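Local coordinates for protein RNA-dependent RNA Polymerase (Bombyx mori cytoplasmic polyhedrosis virus, PDB 6TZ0) that catalyses RNA-templated RNA synthesis inside the virus, probably making plus strands by conservative transcription and later the complementary minus strands of the double-stranded genome, at residues L104-A109 and V199-P204; D1017-Y1022 and G1135-H1140; S446-V451 and Q978-A983. One frame throughout, in Å; residues are numbered along the deposited sequence.

Contact 1: L104-A109 and V199-P204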
# COMPACT_ATOMS: atom_id res chain seq x y z
N LEU A 104 15.23 10.74 -18.32
CA LEU A 104 16.58 10.97 -18.81
C LEU A 104 16.55 11.37 -20.28
O LEU A 104 16.17 10.57 -21.14
CB LEU A 104 17.42 9.71 -18.59
CG LEU A 104 18.94 9.64 -18.71
CD1 LEU A 104 19.36 9.28 -20.10
CD2 LEU A 104 19.56 10.97 -18.34
N VAL A 105 16.93 12.61 -20.56
CA VAL A 105 17.08 13.10 -21.92
C VAL A 105 18.34 12.47 -22.53
O VAL A 105 19.28 12.13 -21.81
CB VAL A 105 17.14 14.64 -21.90
CG1 VAL A 105 17.18 15.26 -23.29
CG2 VAL A 105 15.96 15.19 -21.15
N THR A 106 18.33 12.26 -23.84
CA THR A 106 19.48 11.68 -24.53
C THR A 106 20.53 12.76 -24.81
O THR A 106 20.22 13.78 -25.43
CB THR A 106 19.03 11.02 -25.83
OG1 THR A 106 18.05 10.02 -25.53
CG2 THR A 106 20.19 10.35 -26.51
N PHE A 107 21.76 12.52 -24.34
CA PHE A 107 22.89 13.40 -24.61
C PHE A 107 24.17 12.57 -24.55
O PHE A 107 24.13 11.38 -24.25
CB PHE A 107 22.91 14.60 -23.65
CG PHE A 107 22.89 14.23 -22.19
CD1 PHE A 107 24.05 14.02 -21.49
CD2 PHE A 107 21.69 14.13 -21.52
CE1 PHE A 107 24.02 13.68 -20.16
CE2 PHE A 107 21.65 13.78 -20.19
CZ PHE A 107 22.82 13.56 -19.51
N ARG A 108 25.29 13.21 -24.84
CA ARG A 108 26.58 12.53 -24.80
C ARG A 108 27.04 12.36 -23.36
O ARG A 108 26.95 13.29 -22.55
CB ARG A 108 27.62 13.31 -25.61
CG ARG A 108 28.98 12.65 -25.70
CD ARG A 108 29.92 13.42 -26.59
NE ARG A 108 30.20 14.75 -26.07
CZ ARG A 108 31.15 15.03 -25.18
NH1 ARG A 108 31.94 14.07 -24.72
NH2 ARG A 108 31.32 16.27 -24.77
N ALA A 109 27.54 11.17 -23.03
CA ALA A 109 27.74 10.77 -21.64
C ALA A 109 28.85 11.55 -20.95
O ALA A 109 28.86 11.66 -19.72
CB ALA A 109 28.04 9.27 -21.57
N VAL A 199 29.59 7.99 -26.09
CA VAL A 199 28.36 7.25 -26.33
C VAL A 199 27.19 8.00 -25.68
O VAL A 199 27.38 8.90 -24.85
CB VAL A 199 28.52 5.82 -25.78
CG1 VAL A 199 28.31 5.76 -24.28
CG2 VAL A 199 27.65 4.83 -26.53
N ALA A 200 25.97 7.65 -26.09
CA ALA A 200 24.78 8.34 -25.62
C ALA A 200 24.46 8.00 -24.17
O ALA A 200 24.98 7.04 -23.60
CB ALA A 200 23.58 8.01 -26.50
N SER A 201 23.57 8.79 -23.58
CA SER A 201 23.26 8.64 -22.16
C SER A 201 22.23 7.55 -21.92
O SER A 201 22.32 6.80 -20.94
CB SER A 201 22.76 9.97 -21.61
OG SER A 201 21.58 10.36 -22.27
N ILE A 202 21.23 7.44 -22.81
CA ILE A 202 20.18 6.43 -22.67
C ILE A 202 20.61 5.08 -23.21
O ILE A 202 19.85 4.10 -23.14
CB ILE A 202 18.92 7.01 -23.35
CG1 ILE A 202 17.63 6.32 -22.88
CG2 ILE A 202 19.07 6.91 -24.86
CD1 ILE A 202 17.38 6.42 -21.40
N LEU A 203 21.83 4.98 -23.71
CA LEU A 203 22.31 3.76 -24.36
C LEU A 203 22.43 2.52 -23.47
O LEU A 203 22.25 1.41 -24.01
CB LEU A 203 23.63 4.11 -25.06
CG LEU A 203 24.25 3.28 -26.19
CD1 LEU A 203 25.12 2.17 -25.68
CD2 LEU A 203 23.17 2.74 -27.11
N PRO A 204 22.71 2.59 -22.15
CA PRO A 204 22.66 1.33 -21.37
C PRO A 204 21.28 0.73 -21.14
O PRO A 204 21.20 -0.38 -20.59
CB PRO A 204 23.32 1.72 -20.04
CG PRO A 204 24.23 2.78 -20.40
CD PRO A 204 23.54 3.58 -21.44
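The hydroxyl of Ser201 is gripped twice by the loop 104-109: OG donates to Val105 O at 2.9 Å and accepts from Phe107 N at 3.0 Å. OG approaches the Val105 carbonyl in its plane, on a lone pair. With chi1 at 62°, OG sits between its own backbone N and carbonyl carbon, which lets it enter the bend of the chain around Thr106. Ser201 CB meanwhile lies over the centre of the Phe107 ring, 4.0 Å from the centroid, in a CH-pi contact.

The backbones complete the link through a single bridge of Arg108 with Ala200. Ala109 N gives Val199 O a bond of 2.9 Å, while the one from Ser201 N to Phe107 O is bent and weak. Next to the serine, Leu104 CD1 meets Ile202 CD1 at 3.7 Å, and Thr106 crosses Ile202 at about a right angle, its own hydroxyl being bonded to Ala238 O. Met133 of helix 121-134 touches both Phe107 and Ser201.

One buried hydroxyl thus serves two backbone groups of the other loop, a C=O and an N-H, tying two irregular loops of the N-terminal region together with its rotation fixed by donor and acceptor alike.

Contact 2: D1017-Y1022 and G1135-H1140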
# COMPACT_ATOMS: atom_id res chain seq x y z
N ASP A 1017 11.89 -44.17 -2.54
CA ASP A 1017 11.85 -43.74 -3.93
C ASP A 1017 11.74 -44.92 -4.90
O ASP A 1017 12.14 -44.80 -6.06
CB ASP A 1017 13.04 -42.83 -4.26
CG ASP A 1017 14.40 -43.51 -4.15
OD1 ASP A 1017 14.50 -44.70 -3.83
OD2 ASP A 1017 15.40 -42.81 -4.40
N ALA A 1018 11.22 -46.06 -4.43
CA ALA A 1018 10.78 -47.11 -5.32
C ALA A 1018 9.48 -46.73 -6.03
O ALA A 1018 9.13 -47.36 -7.03
CB ALA A 1018 10.58 -48.42 -4.55
N LEU A 1019 8.78 -45.71 -5.53
CA LEU A 1019 7.57 -45.22 -6.16
C LEU A 1019 7.82 -44.52 -7.48
O LEU A 1019 6.87 -44.27 -8.22
CB LEU A 1019 6.83 -44.27 -5.22
CG LEU A 1019 6.23 -44.87 -3.95
CD1 LEU A 1019 5.59 -43.80 -3.10
CD2 LEU A 1019 5.23 -45.96 -4.29
N HIS A 1020 9.07 -44.18 -7.80
CA HIS A 1020 9.35 -43.61 -9.11
C HIS A 1020 9.37 -44.65 -10.22
O HIS A 1020 9.35 -44.28 -11.39
CB HIS A 1020 10.69 -42.86 -9.13
CG HIS A 1020 10.75 -41.70 -8.19
ND1 HIS A 1020 11.32 -41.78 -6.94
CD2 HIS A 1020 10.27 -40.44 -8.30
CE1 HIS A 1020 11.23 -40.61 -6.33
NE2 HIS A 1020 10.59 -39.78 -7.14
N LEU A 1021 9.37 -45.94 -9.88
CA LEU A 1021 9.60 -46.99 -10.87
C LEU A 1021 8.27 -47.41 -11.50
O LEU A 1021 7.66 -48.42 -11.16
CB LEU A 1021 10.32 -48.16 -10.23
CG LEU A 1021 11.65 -47.79 -9.59
CD1 LEU A 1021 12.34 -48.99 -8.99
CD2 LEU A 1021 12.53 -47.12 -10.59
N TYR A 1022 7.82 -46.60 -12.45
CA TYR A 1022 6.60 -46.86 -13.19
C TYR A 1022 6.75 -46.33 -14.61
O TYR A 1022 7.39 -45.30 -14.83
CB TYR A 1022 5.38 -46.25 -12.50
CG TYR A 1022 5.37 -44.75 -12.35
CD1 TYR A 1022 5.93 -44.15 -11.24
CD2 TYR A 1022 4.76 -43.94 -13.29
CE1 TYR A 1022 5.92 -42.78 -11.09
CE2 TYR A 1022 4.74 -42.58 -13.15
CZ TYR A 1022 5.32 -42.00 -12.05
OH TYR A 1022 5.29 -40.64 -11.92
N GLY A 1135 -0.18 -43.84 5.95
CA GLY A 1135 0.59 -42.64 5.71
C GLY A 1135 1.99 -42.91 5.25
O GLY A 1135 2.81 -41.98 5.22
N ASN A 1136 2.31 -44.15 4.88
CA ASN A 1136 3.68 -44.50 4.55
C ASN A 1136 4.06 -44.08 3.14
O ASN A 1136 5.20 -43.65 2.90
CB ASN A 1136 3.91 -46.00 4.78
CG ASN A 1136 2.90 -46.88 4.06
OD1 ASN A 1136 2.05 -46.39 3.32
ND2 ASN A 1136 2.98 -48.18 4.30
N VAL A 1137 3.14 -44.18 2.18
CA VAL A 1137 3.45 -43.71 0.84
C VAL A 1137 3.12 -42.22 0.75
O VAL A 1137 2.20 -41.72 1.40
CB VAL A 1137 2.71 -44.53 -0.23
CG1 VAL A 1137 3.11 -45.99 -0.15
CG2 VAL A 1137 1.22 -44.39 -0.12
N GLU A 1138 3.92 -41.50 -0.04
CA GLU A 1138 3.80 -40.06 -0.20
C GLU A 1138 4.58 -39.67 -1.45
O GLU A 1138 5.55 -40.34 -1.80
CB GLU A 1138 4.31 -39.31 1.04
CG GLU A 1138 5.78 -39.52 1.35
CD GLU A 1138 6.21 -38.87 2.64
OE1 GLU A 1138 5.34 -38.28 3.33
OE2 GLU A 1138 7.41 -38.95 2.98
N TYR A 1139 4.13 -38.62 -2.13
CA TYR A 1139 4.77 -38.46 -3.43
C TYR A 1139 5.32 -37.07 -3.70
O TYR A 1139 6.37 -36.96 -4.34
CB TYR A 1139 3.80 -38.89 -4.52
CG TYR A 1139 4.52 -39.22 -5.79
CD1 TYR A 1139 5.34 -40.33 -5.85
CD2 TYR A 1139 4.38 -38.43 -6.92
CE1 TYR A 1139 6.01 -40.64 -6.99
CE2 TYR A 1139 5.05 -38.75 -8.08
CZ TYR A 1139 5.86 -39.85 -8.11
OH TYR A 1139 6.54 -40.18 -9.25
N HIS A 1140 4.64 -36.01 -3.24
CA HIS A 1140 5.17 -34.64 -3.14
C HIS A 1140 5.56 -34.05 -4.50
O HIS A 1140 6.74 -33.88 -4.82
CB HIS A 1140 6.36 -34.57 -2.18
CG HIS A 1140 5.99 -34.80 -0.74
ND1 HIS A 1140 5.96 -36.05 -0.18
CD2 HIS A 1140 5.66 -33.93 0.24
CE1 HIS A 1140 5.62 -35.95 1.09
NE2 HIS A 1140 5.43 -34.67 1.37
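A buried aromatic cluster in the C-terminal region of the polymerase brings together Tyr1022 and Tyr1139, whose side chains arrive from opposite directions and join through their phenol oxygens. Tyr1022 OH donates to Tyr1139 OH across 3.0 Å. The accepting oxygen lies at the edge of the Tyr1022 ring, close to its plane. A chi1 of -160° turns the Tyr1139 ring away from its own backbone N and carries the phenol across to the other loop, although the CB itself does not point there.

His1020 and Leu1019 border the same tyrosine. The imidazole of His1020 approaches Tyr1139 obliquely, the two planes inclined at 44°, and its CD2 is 3.9 Å from Tyr1139 OH. Its rotation is steadied from within the loop, since His1020 ND1 donates to Asp1017 O at 3.3 Å; the Asp1017 oxygen lies near the imidazole plane, whereas ND1 stands above the carbonyl plane. Leu1019 meets the ring from its CB, 4.1 Å from Tyr1139 CE1, and sends CD1 onward to Val1137 CB, also at 4.1 Å, the two aliphatic side chains crossing at about a right angle. The polar link is thus at the phenol oxygen, while Leu1019 covers CE1 beside it and reaches on to Val1137.

Phe1181 of helix 1174-1188 binds the cluster together, stacking on Tyr1022 and meeting Tyr1139 edge-to-face, while Arg873 of helix 873-878 makes a cation-pi contact with Tyr1022. Helix 1204-1211 packs against Leu1019 and Val1137. The contact joins the loop leading into strand 1022-1027 to the one between helix 1118-1132 and strand 1141-1142.

Contact 3: S446-V451 and Q978-A983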
# COMPACT_ATOMS: atom_id res chain seq x y z
N SER A 446 14.90 0.06 14.55
CA SER A 446 14.09 -0.89 13.81
C SER A 446 13.24 -0.14 12.79
O SER A 446 13.04 1.07 12.88
CB SER A 446 13.20 -1.70 14.74
OG SER A 446 12.44 -2.65 14.01
N ASN A 447 12.73 -0.89 11.82
CA ASN A 447 11.79 -0.38 10.85
C ASN A 447 10.49 -1.16 10.81
O ASN A 447 9.66 -0.91 9.93
CB ASN A 447 12.43 -0.34 9.45
CG ASN A 447 12.99 -1.69 9.02
OD1 ASN A 447 12.90 -2.68 9.74
ND2 ASN A 447 13.55 -1.73 7.82
N SER A 448 10.30 -2.11 11.71
CA SER A 448 9.06 -2.87 11.76
C SER A 448 8.05 -2.15 12.64
O SER A 448 8.41 -1.51 13.63
CB SER A 448 9.30 -4.27 12.31
OG SER A 448 9.64 -4.21 13.67
N ARG A 449 6.78 -2.26 12.27
CA ARG A 449 5.73 -1.61 13.03
C ARG A 449 5.46 -2.33 14.35
O ARG A 449 4.99 -1.71 15.30
CB ARG A 449 4.45 -1.54 12.20
CG ARG A 449 4.57 -0.59 11.04
CD ARG A 449 3.25 -0.42 10.33
NE ARG A 449 3.38 0.51 9.22
CZ ARG A 449 3.24 1.82 9.33
NH1 ARG A 449 2.98 2.37 10.51
NH2 ARG A 449 3.37 2.60 8.27
N ILE A 450 5.79 -3.61 14.43
CA ILE A 450 5.45 -4.35 15.64
C ILE A 450 6.49 -4.09 16.75
O ILE A 450 6.13 -4.06 17.93
CB ILE A 450 5.26 -5.84 15.32
CG1 ILE A 450 4.55 -6.56 16.46
CG2 ILE A 450 6.56 -6.53 14.95
CD1 ILE A 450 3.12 -6.09 16.65
N VAL A 451 7.75 -3.83 16.41
CA VAL A 451 8.71 -3.43 17.43
C VAL A 451 8.46 -2.00 17.87
O VAL A 451 8.57 -1.67 19.05
CB VAL A 451 10.15 -3.65 16.90
CG1 VAL A 451 11.19 -3.07 17.83
CG2 VAL A 451 10.41 -5.12 16.76
N GLN A 978 12.78 -10.21 18.08
CA GLN A 978 14.21 -10.52 18.07
C GLN A 978 14.79 -10.45 16.67
O GLN A 978 15.96 -10.07 16.51
CB GLN A 978 14.44 -11.90 18.69
CG GLN A 978 15.89 -12.21 19.06
CD GLN A 978 16.68 -12.84 17.93
OE1 GLN A 978 16.13 -13.54 17.08
NE2 GLN A 978 17.98 -12.58 17.90
N LYS A 979 14.02 -10.81 15.65
CA LYS A 979 14.51 -10.68 14.28
C LYS A 979 14.62 -9.22 13.88
O LYS A 979 15.66 -8.78 13.38
CB LYS A 979 13.62 -11.43 13.29
CG LYS A 979 13.58 -12.93 13.47
CD LYS A 979 14.92 -13.57 13.25
CE LYS A 979 14.80 -15.08 13.37
NZ LYS A 979 14.49 -15.49 14.77
N SER A 980 13.56 -8.45 14.08
CA SER A 980 13.51 -7.14 13.44
C SER A 980 13.99 -5.98 14.31
O SER A 980 13.65 -4.84 14.01
CB SER A 980 12.09 -6.87 12.95
OG SER A 980 11.18 -6.82 14.03
N ALA A 981 14.79 -6.23 15.35
CA ALA A 981 15.30 -5.14 16.18
C ALA A 981 16.82 -5.16 16.25
O ALA A 981 17.46 -6.21 16.18
CB ALA A 981 14.72 -5.21 17.59
N MET A 982 17.39 -3.96 16.39
CA MET A 982 18.83 -3.77 16.45
C MET A 982 19.17 -2.82 17.59
O MET A 982 18.36 -1.97 17.96
CB MET A 982 19.39 -3.18 15.16
CG MET A 982 19.29 -4.08 13.97
SD MET A 982 19.86 -3.18 12.53
CE MET A 982 18.48 -2.05 12.38
N ALA A 983 20.38 -2.95 18.13
CA ALA A 983 20.87 -2.02 19.13
C ALA A 983 21.72 -0.91 18.54
O ALA A 983 22.20 -0.05 19.29
CB ALA A 983 21.68 -2.76 20.20
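Three serines carry this junction, where an ST turn and a helix N-cap in the central polymerase domain meet the chain leaving helix 973-979 of the C-terminal region. Local hydrogen bonds shape segment 446-451. Ser446 OG accepts from Ser448 N in a nearly straight bond, 3.2 Å long with an angle of 173° at the hydrogen, which closes the ST turn. Ser448 in turn stands at the N-cap of helix 449-455, where its OG receives a weak bond from Val451 N.

Two hydrogen bonds then pass between the segments. Ser446 OG donates to Ser980 O; the hydroxyl approaches almost head-on to the carbonyl oxygen, and its chi1 of -178° places OG opposite the backbone N. The same hydroxyl therefore accepts an N-H from its own segment and donates to the other segment. Ser448 OG and Ser980 OG lie 3.1 Å apart in a bond whose direction either hydroxyl could set. Ser980 OG is also hydrogen-bonded to Lys976 O, one turn back in helix 973-979, so this serine links the end of that helix to the cap of the other.

Apolar contact is slighter. Val451, on the first turn of its helix, directs its two methyl groups to different neighbours, and Ile977 of helix 973-979 also touches its side chain. Alongside, the backbones of Met982 and Trp445 are hydrogen-bonded, so that strand 442-446 itself takes part in the junction. Of the two valine methyls, CG1 rests 4.1 Å from Ala981 CB, and CG2 lies against Ser980 OG.

The three contacts are separate joints of one large chain, and none touches another. Contact 1 comes first and lies wholly in the N-terminal region; contact 2 comes last and lies in the C-terminal region, on the opposite side of the chain's centre, with the two contact centres about 58 Å apart. Contact 3 opens between them in sequence and links the central polymerase domain to the C-terminal region over more than 500 residues. Its centre is about 42 Å from that of contact 1 and 43 Å from that of contact 2. Two joints thus act within terminal regions, while of the three, contact 3 is the one that connects the polymerase domain to another region.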